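Local coordinates for protein lovastatin nonaketide synthase, polyketide synthase component (Aspergillus terreus, PDB 7CPX) that builds the dihydromonacolin L nonaketide precursor of lovastatin from malonyl-CoA as a dimeric iterative polyketide synthase, working together with the partner protein LovC, at residues L1968-I1973 and V1989-T1994; L1979-E1984 and V2092-Q2097; R2027-L2032 and P2054-Y2059. The protein carries 2 engineered substitutions. One frame throughout, in Å; residues are numbered along the deposited sequence.

Contact 1: L1968-I1973 and V1989-T1994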
ATOM      1  N   LEU A1968     -12.897  39.710   5.208  1.00113.05           N
ATOM      2  CA  LEU A1968     -13.452  38.431   5.626  1.00113.05           C
ATOM      3  C   LEU A1968     -13.048  38.120   7.061  1.00113.05           C
ATOM      4  O   LEU A1968     -11.866  38.192   7.412  1.00113.05           O
ATOM      5  CB  LEU A1968     -12.984  37.311   4.695  1.00113.05           C
ATOM      6  CG  LEU A1968     -13.380  35.888   5.097  1.00113.05           C
ATOM      7  CD1 LEU A1968     -14.885  35.772   5.272  1.00113.05           C
ATOM      8  CD2 LEU A1968     -12.886  34.890   4.065  1.00113.05           C
ATOM      9  N   ASN A1969     -14.039  37.773   7.877  1.00114.11           N
ATOM     10  CA  ASN A1969     -13.838  37.377   9.266  1.00114.11           C
ATOM     11  C   ASN A1969     -12.876  38.306  10.014  1.00114.11           C
ATOM     12  O   ASN A1969     -11.880  37.849  10.577  1.00114.11           O
ATOM     13  CB  ASN A1969     -13.347  35.939   9.338  1.00114.11           C
ATOM     14  CG  ASN A1969     -13.369  35.387  10.749  1.00114.11           C
ATOM     15  OD1 ASN A1969     -14.054  35.916  11.623  1.00114.11           O
ATOM     16  ND2 ASN A1969     -12.620  34.316  10.977  1.00114.11           N
ATOM     17  N   PRO A1970     -13.144  39.609  10.034  1.00117.76           N
ATOM     18  CA  PRO A1970     -12.351  40.507  10.865  1.00117.76           C
ATOM     19  C   PRO A1970     -12.866  40.510  12.291  1.00117.76           C
ATOM     20  O   PRO A1970     -14.026  40.147  12.539  1.00117.76           O
ATOM     21  CB  PRO A1970     -12.557  41.869  10.193  1.00117.76           C
ATOM     22  CG  PRO A1970     -13.940  41.786   9.663  1.00117.76           C
ATOM     23  CD  PRO A1970     -14.142  40.348   9.241  1.00117.76           C
ATOM     24  N   PRO A1971     -12.042  40.908  13.258  1.00119.84           N
ATOM     25  CA  PRO A1971     -12.554  41.087  14.620  1.00119.84           C
ATOM     26  C   PRO A1971     -13.698  42.091  14.645  1.00119.84           C
ATOM     27  O   PRO A1971     -13.722  43.059  13.883  1.00119.84           O
ATOM     28  CB  PRO A1971     -11.335  41.602  15.392  1.00119.84           C
ATOM     29  CG  PRO A1971     -10.168  41.058  14.652  1.00119.84           C
ATOM     30  CD  PRO A1971     -10.572  40.972  13.205  1.00119.84           C
ATOM     31  N   SER A1972     -14.665  41.838  15.531  1.00124.80           N
ATOM     32  CA  SER A1972     -15.829  42.713  15.631  1.00124.80           C
ATOM     33  C   SER A1972     -15.401  44.167  15.784  1.00124.80           C
ATOM     34  O   SER A1972     -15.900  45.057  15.081  1.00124.80           O
ATOM     35  CB  SER A1972     -16.701  42.280  16.810  1.00124.80           C
ATOM     36  OG  SER A1972     -15.974  42.339  18.025  1.00124.80           O
ATOM     37  N   ILE A1973     -14.464  44.422  16.697  1.00126.37           N
ATOM     38  CA  ILE A1973     -13.863  45.748  16.781  1.00126.37           C
ATOM     39  C   ILE A1973     -13.255  46.117  15.438  1.00126.37           C
ATOM     40  O   ILE A1973     -13.413  47.243  14.951  1.00126.37           O
ATOM     41  CB  ILE A1973     -12.808  45.794  17.903  1.00126.37           C
ATOM     42  CG1 ILE A1973     -13.393  45.307  19.231  1.00126.37           C
ATOM     43  CG2 ILE A1973     -12.275  47.210  18.067  1.00126.37           C
ATOM     44  CD1 ILE A1973     -12.361  45.173  20.325  1.00126.37           C
ATOM     45  N   VAL A1989     -16.653  49.443   2.161  1.00119.12           N
ATOM     46  CA  VAL A1989     -16.118  48.265   2.832  1.00119.12           C
ATOM     47  C   VAL A1989     -17.273  47.349   3.206  1.00119.12           C
ATOM     48  O   VAL A1989     -18.234  47.781   3.854  1.00119.12           O
ATOM     49  CB  VAL A1989     -15.308  48.658   4.078  1.00119.12           C
ATOM     50  CG1 VAL A1989     -14.904  47.419   4.857  1.00119.12           C
ATOM     51  CG2 VAL A1989     -14.085  49.462   3.683  1.00119.12           C
ATOM     52  N   HIS A1990     -17.178  46.087   2.801  1.00116.76           N
ATOM     53  CA  HIS A1990     -18.128  45.058   3.190  1.00116.76           C
ATOM     54  C   HIS A1990     -17.471  44.140   4.208  1.00116.76           C
ATOM     55  O   HIS A1990     -16.272  43.861   4.120  1.00116.76           O
ATOM     56  CB  HIS A1990     -18.594  44.246   1.979  1.00116.76           C
ATOM     57  CG  HIS A1990     -19.240  45.070   0.911  1.00116.76           C
ATOM     58  ND1 HIS A1990     -20.560  45.458   0.966  1.00116.76           N
ATOM     59  CD2 HIS A1990     -18.746  45.578  -0.244  1.00116.76           C
ATOM     60  CE1 HIS A1990     -20.853  46.171  -0.107  1.00116.76           C
ATOM     61  NE2 HIS A1990     -19.770  46.259  -0.857  1.00116.76           N
ATOM     62  N   LEU A1991     -18.252  43.692   5.185  1.00117.59           N
ATOM     63  CA  LEU A1991     -17.771  42.808   6.237  1.00117.59           C
ATOM     64  C   LEU A1991     -18.407  41.437   6.076  1.00117.59           C
ATOM     65  O   LEU A1991     -19.629  41.329   5.926  1.00117.59           O
ATOM     66  CB  LEU A1991     -18.093  43.370   7.621  1.00117.59           C
ATOM     67  CG  LEU A1991     -17.568  44.767   7.947  1.00117.59           C
ATOM     68  CD1 LEU A1991     -17.843  45.092   9.403  1.00117.59           C
ATOM     69  CD2 LEU A1991     -16.085  44.878   7.645  1.00117.59           C
ATOM     70  N   ALA A1992     -17.580  40.397   6.108  1.00111.93           N
ATOM     71  CA  ALA A1992     -18.041  39.019   6.082  1.00111.93           C
ATOM     72  C   ALA A1992     -17.461  38.292   7.285  1.00111.93           C
ATOM     73  O   ALA A1992     -16.263  38.406   7.562  1.00111.93           O
ATOM     74  CB  ALA A1992     -17.627  38.321   4.786  1.00111.93           C
ATOM     75  N   THR A1993     -18.309  37.560   8.000  1.00109.97           N
ATOM     76  CA  THR A1993     -17.894  36.821   9.182  1.00109.97           C
ATOM     77  C   THR A1993     -18.362  35.380   9.074  1.00109.97           C
ATOM     78  O   THR A1993     -19.486  35.112   8.637  1.00109.97           O
ATOM     79  CB  THR A1993     -18.452  37.452  10.466  1.00109.97           C
ATOM     80  OG1 THR A1993     -17.976  36.725  11.604  1.00109.97           O
ATOM     81  CG2 THR A1993     -19.973  37.434  10.458  1.00109.97           C
ATOM     82  N   THR A1994     -17.492  34.455   9.470  1.00107.52           N
ATOM     83  CA  THR A1994     -17.799  33.033   9.471  1.00107.52           C
ATOM     84  C   THR A1994     -18.265  32.540  10.834  1.00107.52           C
ATOM     85  O   THR A1994     -18.471  31.335  11.011  1.00107.52           O
ATOM     86  CB  THR A1994     -16.576  32.232   9.022  1.00107.52           C
ATOM     87  OG1 THR A1994     -15.490  32.460   9.928  1.00107.52           O
ATOM     88  CG2 THR A1994     -16.159  32.644   7.623  1.00107.52           C
TER
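Asn1969 reaches from the end of strand 1964-1968 across to Thr1993 and Thr1994, and its side chain can be followed outward atom by atom. Asn1969 CB lies 4.1 Å from Thr1994 OG1, and Asn1969 CG approaches that same hydroxyl oxygen more closely, at 3.7 Å. At the amide, Asn1969 OD1 lies about equally far from the hydroxyls of Thr1993 and Thr1994, while Asn1969 ND2 comes nearer, 3.6 Å from Thr1994 OG1. ND2 is hydrogen-bonded to Ser2036 OG. The Asn1969 and Thr1994 side chains cross at about a right angle, with CG of Asn1969 swung opposite its own backbone N (chi1 -169°). One residue earlier, Leu1968 pairs with Ala1992 in a parallel bridge between strands 1964-1968 and 1988-1993, which helix 1972-1985 connects in a beta-alpha-beta crossover. This unit belongs to a five-stranded parallel sheet with the strand order 3-2-1-4-5, as in Rossmann-like folds. Backbone N of Asn1969 donates to Ala1992 O, a bond modelled implausibly short, so its length is doubtful. On the sheet face bearing Leu1968 and Ala1992, Leu1968 CD1 rests on Ala1992 CB at 3.8 Å and lies 4.1 Å from Thr1994 CG2. Helix 2041-2051 packs over this patch, with Thr2045 and Met2048 touching Leu1968 and Leu2044 touching Thr1994. Beyond Asn1969, which has left-handed backbone angles, Pro1970 brings CD to 3.3 Å from Ala1992 O, and its CG faces Leu1991 CD2 across 4.3 Å.

Contact 2: L1979-E1984 and V2092-Q2097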
ATOM      1  N   LEU A1979     -15.317  49.708   8.970  1.00121.67           N
ATOM      2  CA  LEU A1979     -16.430  50.479   8.428  1.00121.67           C
ATOM      3  C   LEU A1979     -16.195  51.972   8.614  1.00121.67           C
ATOM      4  O   LEU A1979     -16.429  52.768   7.695  1.00121.67           O
ATOM      5  CB  LEU A1979     -17.738  50.056   9.094  1.00121.67           C
ATOM      6  CG  LEU A1979     -18.250  48.667   8.712  1.00121.67           C
ATOM      7  CD1 LEU A1979     -19.438  48.276   9.575  1.00121.67           C
ATOM      8  CD2 LEU A1979     -18.619  48.614   7.237  1.00121.67           C
ATOM      9  N   HIS A1980     -15.720  52.370   9.796  1.00125.10           N
ATOM     10  CA  HIS A1980     -15.430  53.782  10.032  1.00125.10           C
ATOM     11  C   HIS A1980     -14.362  54.294   9.073  1.00125.10           C
ATOM     12  O   HIS A1980     -14.490  55.389   8.510  1.00125.10           O
ATOM     13  CB  HIS A1980     -14.987  53.989  11.480  1.00125.10           C
ATOM     14  CG  HIS A1980     -16.085  53.809  12.480  1.00125.10           C
ATOM     15  ND1 HIS A1980     -17.412  54.007  12.170  1.00125.10           N
ATOM     16  CD2 HIS A1980     -16.053  53.448  13.784  1.00125.10           C
ATOM     17  CE1 HIS A1980     -18.151  53.778  13.241  1.00125.10           C
ATOM     18  NE2 HIS A1980     -17.350  53.437  14.234  1.00125.10           N
ATOM     19  N   ALA A1981     -13.294  53.517   8.880  1.00125.68           N
ATOM     20  CA  ALA A1981     -12.216  53.940   7.993  1.00125.68           C
ATOM     21  C   ALA A1981     -12.695  54.037   6.553  1.00125.68           C
ATOM     22  O   ALA A1981     -12.318  54.961   5.826  1.00125.68           O
ATOM     23  CB  ALA A1981     -11.039  52.973   8.103  1.00125.68           C
ATOM     24  N   GLY A1982     -13.516  53.081   6.116  1.00124.92           N
ATOM     25  CA  GLY A1982     -14.068  53.154   4.774  1.00124.92           C
ATOM     26  C   GLY A1982     -14.952  54.369   4.585  1.00124.92           C
ATOM     27  O   GLY A1982     -14.907  55.028   3.544  1.00124.92           O
ATOM     28  N   GLU A1983     -15.767  54.686   5.594  1.00126.30           N
ATOM     29  CA  GLU A1983     -16.588  55.889   5.522  1.00126.30           C
ATOM     30  C   GLU A1983     -15.721  57.136   5.416  1.00126.30           C
ATOM     31  O   GLU A1983     -15.992  58.025   4.600  1.00126.30           O
ATOM     32  CB  GLU A1983     -17.498  55.975   6.747  1.00126.30           C
ATOM     33  CG  GLU A1983     -18.560  54.893   6.807  1.00126.30           C
ATOM     34  CD  GLU A1983     -19.273  54.850   8.145  1.00126.30           C
ATOM     35  OE1 GLU A1983     -18.954  55.686   9.017  1.00126.30           O
ATOM     36  OE2 GLU A1983     -20.149  53.979   8.326  1.00126.30           O
ATOM     37  N   GLU A1984     -14.669  57.218   6.233  1.00129.10           N
ATOM     38  CA  GLU A1984     -13.812  58.401   6.211  1.00129.10           C
ATOM     39  C   GLU A1984     -13.078  58.533   4.882  1.00129.10           C
ATOM     40  O   GLU A1984     -12.978  59.635   4.330  1.00129.10           O
ATOM     41  CB  GLU A1984     -12.818  58.350   7.371  1.00129.10           C
ATOM     42  CG  GLU A1984     -13.460  58.498   8.743  1.00129.10           C
ATOM     43  CD  GLU A1984     -14.137  59.840   8.932  1.00129.10           C
ATOM     44  OE1 GLU A1984     -13.896  60.752   8.114  1.00129.10           O
ATOM     45  OE2 GLU A1984     -14.915  59.983   9.900  1.00129.10           O
ATOM     46  N   VAL A2092      -5.699  57.230  15.792  1.00129.72           N
ATOM     47  CA  VAL A2092      -6.362  57.502  17.062  1.00129.72           C
ATOM     48  C   VAL A2092      -7.715  58.157  16.834  1.00129.72           C
ATOM     49  O   VAL A2092      -8.663  57.910  17.588  1.00129.72           O
ATOM     50  CB  VAL A2092      -5.467  58.362  17.973  1.00129.72           C
ATOM     51  CG1 VAL A2092      -4.155  57.646  18.250  1.00129.72           C
ATOM     52  CG2 VAL A2092      -5.220  59.731  17.360  1.00129.72           C
ATOM     53  N   SER A2093      -7.837  59.004  15.809  1.00131.40           N
ATOM     54  CA  SER A2093      -9.128  59.619  15.519  1.00131.40           C
ATOM     55  C   SER A2093     -10.167  58.559  15.181  1.00131.40           C
ATOM     56  O   SER A2093     -11.299  58.600  15.676  1.00131.40           O
ATOM     57  CB  SER A2093      -8.985  60.617  14.371  1.00131.40           C
ATOM     58  OG  SER A2093     -10.236  61.196  14.044  1.00131.40           O
ATOM     59  N   LEU A2094      -9.795  57.595  14.338  1.00129.77           N
ATOM     60  CA  LEU A2094     -10.720  56.521  13.994  1.00129.77           C
ATOM     61  C   LEU A2094     -11.018  55.647  15.205  1.00129.77           C
ATOM     62  O   LEU A2094     -12.159  55.214  15.403  1.00129.77           O
ATOM     63  CB  LEU A2094     -10.150  55.676  12.859  1.00129.77           C
ATOM     64  CG  LEU A2094     -10.009  56.317  11.483  1.00129.77           C
ATOM     65  CD1 LEU A2094      -9.268  55.372  10.553  1.00129.77           C
ATOM     66  CD2 LEU A2094     -11.372  56.666  10.914  1.00129.77           C
ATOM     67  N   ALA A2095     -10.002  55.373  16.027  1.00128.35           N
ATOM     68  CA  ALA A2095     -10.220  54.565  17.222  1.00128.35           C
ATOM     69  C   ALA A2095     -11.219  55.238  18.151  1.00128.35           C
ATOM     70  O   ALA A2095     -12.097  54.583  18.722  1.00128.35           O
ATOM     71  CB  ALA A2095      -8.893  54.322  17.940  1.00128.35           C
ATOM     72  N   ARG A2096     -11.108  56.559  18.296  1.00132.28           N
ATOM     73  CA  ARG A2096     -12.027  57.306  19.142  1.00132.28           C
ATOM     74  C   ARG A2096     -13.457  57.241  18.628  1.00132.28           C
ATOM     75  O   ARG A2096     -14.386  57.580  19.369  1.00132.28           O
ATOM     76  CB  ARG A2096     -11.550  58.754  19.256  1.00132.28           C
ATOM     77  CG  ARG A2096     -10.381  58.905  20.218  1.00132.28           C
ATOM     78  CD  ARG A2096      -9.558  60.150  19.951  1.00132.28           C
ATOM     79  NE  ARG A2096      -8.523  60.327  20.962  1.00132.28           N
ATOM     80  CZ  ARG A2096      -7.542  61.217  20.891  1.00132.28           C
ATOM     81  NH1 ARG A2096      -7.416  62.026  19.852  1.00132.28           N
ATOM     82  NH2 ARG A2096      -6.665  61.296  21.887  1.00132.28           N
ATOM     83  N   GLN A2097     -13.656  56.814  17.380  1.00131.66           N
ATOM     84  CA  GLN A2097     -15.007  56.635  16.864  1.00131.66           C
ATOM     85  C   GLN A2097     -15.674  55.376  17.408  1.00131.66           C
ATOM     86  O   GLN A2097     -16.901  55.260  17.323  1.00131.66           O
ATOM     87  CB  GLN A2097     -14.989  56.578  15.335  1.00131.66           C
ATOM     88  CG  GLN A2097     -14.414  57.817  14.669  1.00131.66           C
ATOM     89  CD  GLN A2097     -14.598  57.804  13.163  1.00131.66           C
ATOM     90  OE1 GLN A2097     -15.300  56.951  12.620  1.00131.66           O
ATOM     91  NE2 GLN A2097     -13.967  58.752  12.481  1.00131.66           N
TER
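Gln2097 NE2 donates to Glu1984 OE2 at 3.0 Å, an amide-to-carboxylate hydrogen bond joining helix 1972-1985, the connecting helix of a beta-alpha-beta unit in the Rossmann-like sheet, to the 2092-2097 segment, which begins within helix 2085-2095. The bond is bent, 142° at the hydrogen. It meets the oxygen from above the carboxylate plane, and the carboxylate and amide planes stand 68° apart. Glu1984 folds at its second torsion (chi2 -63°), whereas Gln2097 runs extended beyond CG, and the two side chains come from opposite directions. Beside this bond are apolar contacts. Leu2094 sends CD2 to Glu1984 CG, using the aliphatic part of the acid, and places CD1 3.9 Å from Ala1981 CB. Helix 1935-1953 closes in on the same residues: Leu1943 and Val1947 touch Leu2094, and Glu1950 touches Ala1981. The remaining branch of the amide goes to His1980, whose side chain slides past Gln2097 in the opposite direction. Gln2097 CB lies 3.7 Å from His1980 CD2, and Gln2097 OE1 sits by the root of the imidazole, 3.2 Å from His1980 CG.

Contact 3: R2027-L2032 and P2054-Y2059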
ATOM      1  N   ARG A2027     -20.947  42.161  -6.032  1.00116.68           N
ATOM      2  CA  ARG A2027     -20.139  42.089  -7.240  1.00116.68           C
ATOM      3  C   ARG A2027     -19.275  43.324  -7.454  1.00116.68           C
ATOM      4  O   ARG A2027     -18.426  43.315  -8.352  1.00116.68           O
ATOM      5  CB  ARG A2027     -21.040  41.876  -8.459  1.00116.68           C
ATOM      6  CG  ARG A2027     -21.955  40.663  -8.354  1.00116.68           C
ATOM      7  CD  ARG A2027     -21.168  39.384  -8.108  1.00116.68           C
ATOM      8  NE  ARG A2027     -22.022  38.202  -8.124  1.00116.68           N
ATOM      9  CZ  ARG A2027     -22.355  37.528  -9.216  1.00116.68           C
ATOM     10  NH1 ARG A2027     -21.932  37.898 -10.415  1.00116.68           N
ATOM     11  NH2 ARG A2027     -23.133  36.455  -9.104  1.00116.68           N
ATOM     12  N   GLY A2028     -19.465  44.376  -6.661  1.00120.27           N
ATOM     13  CA  GLY A2028     -18.645  45.566  -6.787  1.00120.27           C
ATOM     14  C   GLY A2028     -17.299  45.486  -6.104  1.00120.27           C
ATOM     15  O   GLY A2028     -16.488  46.404  -6.255  1.00120.27           O
ATOM     16  N   VAL A2029     -17.040  44.408  -5.365  1.00118.70           N
ATOM     17  CA  VAL A2029     -15.787  44.281  -4.634  1.00118.70           C
ATOM     18  C   VAL A2029     -14.632  44.152  -5.616  1.00118.70           C
ATOM     19  O   VAL A2029     -14.700  43.385  -6.586  1.00118.70           O
ATOM     20  CB  VAL A2029     -15.841  43.077  -3.682  1.00118.70           C
ATOM     21  CG1 VAL A2029     -14.454  42.766  -3.146  1.00118.70           C
ATOM     22  CG2 VAL A2029     -16.802  43.355  -2.542  1.00118.70           C
ATOM     23  N   GLN A2030     -13.563  44.906  -5.366  1.00122.06           N
ATOM     24  CA  GLN A2030     -12.353  44.843  -6.168  1.00122.06           C
ATOM     25  C   GLN A2030     -11.164  44.271  -5.413  1.00122.06           C
ATOM     26  O   GLN A2030     -10.169  43.904  -6.045  1.00122.06           O
ATOM     27  CB  GLN A2030     -11.991  46.243  -6.688  1.00122.06           C
ATOM     28  CG  GLN A2030     -12.992  46.812  -7.680  1.00122.06           C
ATOM     29  CD  GLN A2030     -13.110  48.318  -7.586  1.00122.06           C
ATOM     30  OE1 GLN A2030     -13.110  48.883  -6.493  1.00122.06           O
ATOM     31  NE2 GLN A2030     -13.210  48.979  -8.733  1.00122.06           N
ATOM     32  N   ALA A2031     -11.238  44.187  -4.085  1.00119.16           N
ATOM     33  CA  ALA A2031     -10.158  43.641  -3.281  1.00119.16           C
ATOM     34  C   ALA A2031     -10.739  42.797  -2.156  1.00119.16           C
ATOM     35  O   ALA A2031     -11.841  43.058  -1.663  1.00119.16           O
ATOM     36  CB  ALA A2031      -9.272  44.748  -2.698  1.00119.16           C
ATOM     37  N   LEU A2032      -9.982  41.776  -1.764  1.00114.35           N
ATOM     38  CA  LEU A2032     -10.342  40.889  -0.668  1.00114.35           C
ATOM     39  C   LEU A2032      -9.256  40.943   0.396  1.00114.35           C
ATOM     40  O   LEU A2032      -8.066  40.832   0.081  1.00114.35           O
ATOM     41  CB  LEU A2032     -10.527  39.452  -1.160  1.00114.35           C
ATOM     42  CG  LEU A2032     -10.829  38.414  -0.076  1.00114.35           C
ATOM     43  CD1 LEU A2032     -12.115  38.753   0.655  1.00114.35           C
ATOM     44  CD2 LEU A2032     -10.911  37.022  -0.674  1.00114.35           C
ATOM     45  N   PRO A2054     -12.475  39.257 -11.556  1.00120.65           N
ATOM     46  CA  PRO A2054     -11.193  38.685 -11.981  1.00120.65           C
ATOM     47  C   PRO A2054     -10.045  39.635 -11.676  1.00120.65           C
ATOM     48  O   PRO A2054     -10.162  40.853 -11.831  1.00120.65           O
ATOM     49  CB  PRO A2054     -11.377  38.481 -13.490  1.00120.65           C
ATOM     50  CG  PRO A2054     -12.845  38.373 -13.681  1.00120.65           C
ATOM     51  CD  PRO A2054     -13.460  39.273 -12.653  1.00120.65           C
ATOM     52  N   GLY A2055      -8.927  39.064 -11.236  1.00120.02           N
ATOM     53  CA  GLY A2055      -7.802  39.870 -10.812  1.00120.02           C
ATOM     54  C   GLY A2055      -8.030  40.639  -9.533  1.00120.02           C
ATOM     55  O   GLY A2055      -7.271  41.568  -9.242  1.00120.02           O
ATOM     56  N   CYS A2056      -9.054  40.282  -8.761  1.00118.44           N
ATOM     57  CA  CYS A2056      -9.335  40.981  -7.515  1.00118.44           C
ATOM     58  C   CYS A2056      -8.138  40.896  -6.577  1.00118.44           C
ATOM     59  O   CYS A2056      -7.566  39.820  -6.374  1.00118.44           O
ATOM     60  CB  CYS A2056     -10.577  40.387  -6.851  1.00118.44           C
ATOM     61  SG  CYS A2056     -10.895  40.975  -5.177  1.00118.44           S
ATOM     62  N   ALA A2057      -7.760  42.036  -6.006  1.00117.77           N
ATOM     63  CA  ALA A2057      -6.626  42.071  -5.095  1.00117.77           C
ATOM     64  C   ALA A2057      -6.923  41.253  -3.847  1.00117.77           C
ATOM     65  O   ALA A2057      -8.015  41.331  -3.276  1.00117.77           O
ATOM     66  CB  ALA A2057      -6.297  43.513  -4.715  1.00117.77           C
ATOM     67  N   HIS A2058      -5.941  40.465  -3.421  1.00114.19           N
ATOM     68  CA  HIS A2058      -6.094  39.567  -2.287  1.00114.19           C
ATOM     69  C   HIS A2058      -5.045  39.881  -1.233  1.00114.19           C
ATOM     70  O   HIS A2058      -3.868  40.072  -1.551  1.00114.19           O
ATOM     71  CB  HIS A2058      -5.970  38.107  -2.723  1.00114.19           C
ATOM     72  CG  HIS A2058      -6.217  37.128  -1.619  1.00114.19           C
ATOM     73  ND1 HIS A2058      -5.843  35.805  -1.698  1.00114.19           N
ATOM     74  CD2 HIS A2058      -6.805  37.281  -0.410  1.00114.19           C
ATOM     75  CE1 HIS A2058      -6.186  35.185  -0.583  1.00114.19           C
ATOM     76  NE2 HIS A2058      -6.771  36.060   0.215  1.00114.19           N
ATOM     77  N   TYR A2059      -5.483  39.934   0.024  1.00116.42           N
ATOM     78  CA  TYR A2059      -4.591  40.143   1.159  1.00116.42           C
ATOM     79  C   TYR A2059      -5.020  39.217   2.283  1.00116.42           C
ATOM     80  O   TYR A2059      -6.160  39.295   2.751  1.00116.42           O
ATOM     81  CB  TYR A2059      -4.617  41.602   1.621  1.00116.42           C
ATOM     82  CG  TYR A2059      -4.188  42.583   0.557  1.00116.42           C
ATOM     83  CD1 TYR A2059      -5.113  43.139  -0.314  1.00116.42           C
ATOM     84  CD2 TYR A2059      -2.857  42.952   0.421  1.00116.42           C
ATOM     85  CE1 TYR A2059      -4.726  44.035  -1.290  1.00116.42           C
ATOM     86  CE2 TYR A2059      -2.460  43.847  -0.551  1.00116.42           C
ATOM     87  CZ  TYR A2059      -3.399  44.387  -1.404  1.00116.42           C
ATOM     88  OH  TYR A2059      -3.008  45.279  -2.375  1.00116.42           O
TER
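Leu2032 O lies at the edges of two rings, in the plane of His2058 and near that of Tyr2059. Leu2032 O is 3.8 Å from His2058 CD2 and equally far from Tyr2059 CD1. The His2058 side chain also runs side by side with that of Leu2032, both pointing the same way, and His2058 CD2 is 4.1 Å from the CD2 methyl of Leu2032. Both chains leave the backbone trans to N (chi1 177° in Leu2032, -176° in His2058), which turns the pair alike toward helix 2041-2051, where Met2049 touches both. That helix connects strand 2031-2034 to strand 2057-2059 in a beta-alpha-beta crossover, and strand 2057-2059 is the outermost strand at this end of the Rossmann-like parallel sheet within the chain. Three backbone hydrogen bonds stitch the strands: Ala2057 N gives to Gln2030 O at 3.0 Å, Leu2032 N to Ala2057 O, and Tyr2059 N to Leu2032 O at 2.7 Å. On the other face from Leu2032 and His2058, the methyls of Ala2031 and Ala2057 meet CB to CB at 3.8 Å, with Ile1953 of helix 1935-1953 against Ala2031 and Tyr2059. At the strand entrance Cys2056 SG tucks in beside Ala2031 CA, 3.4 Å away. Just upstream, Pro2054 packs on Phe1888 of the second subunit.

Contacts 1 and 3 each pair the strands of one beta-alpha-beta unit in the same parallel sheet, their centres 15 Å apart; they meet where His1990 CD2 packs on Val2029 CG2 at 3.7 Å. Contact 2 lies outside the strands, also 15 Å from contact 1 between centres, and shares helix 1972-1985 with it: Leu1979 CD1 packs on Leu1991 CD1 at 3.6 Å. Contacts 2 and 3 do not touch; their centres are 22 Å apart and their nearest atoms about 11 Å. Helix 1935-1953 packs against residues in the segments of all three. The group lies away from the catalytic residues and the ketoreductase NADP pocket.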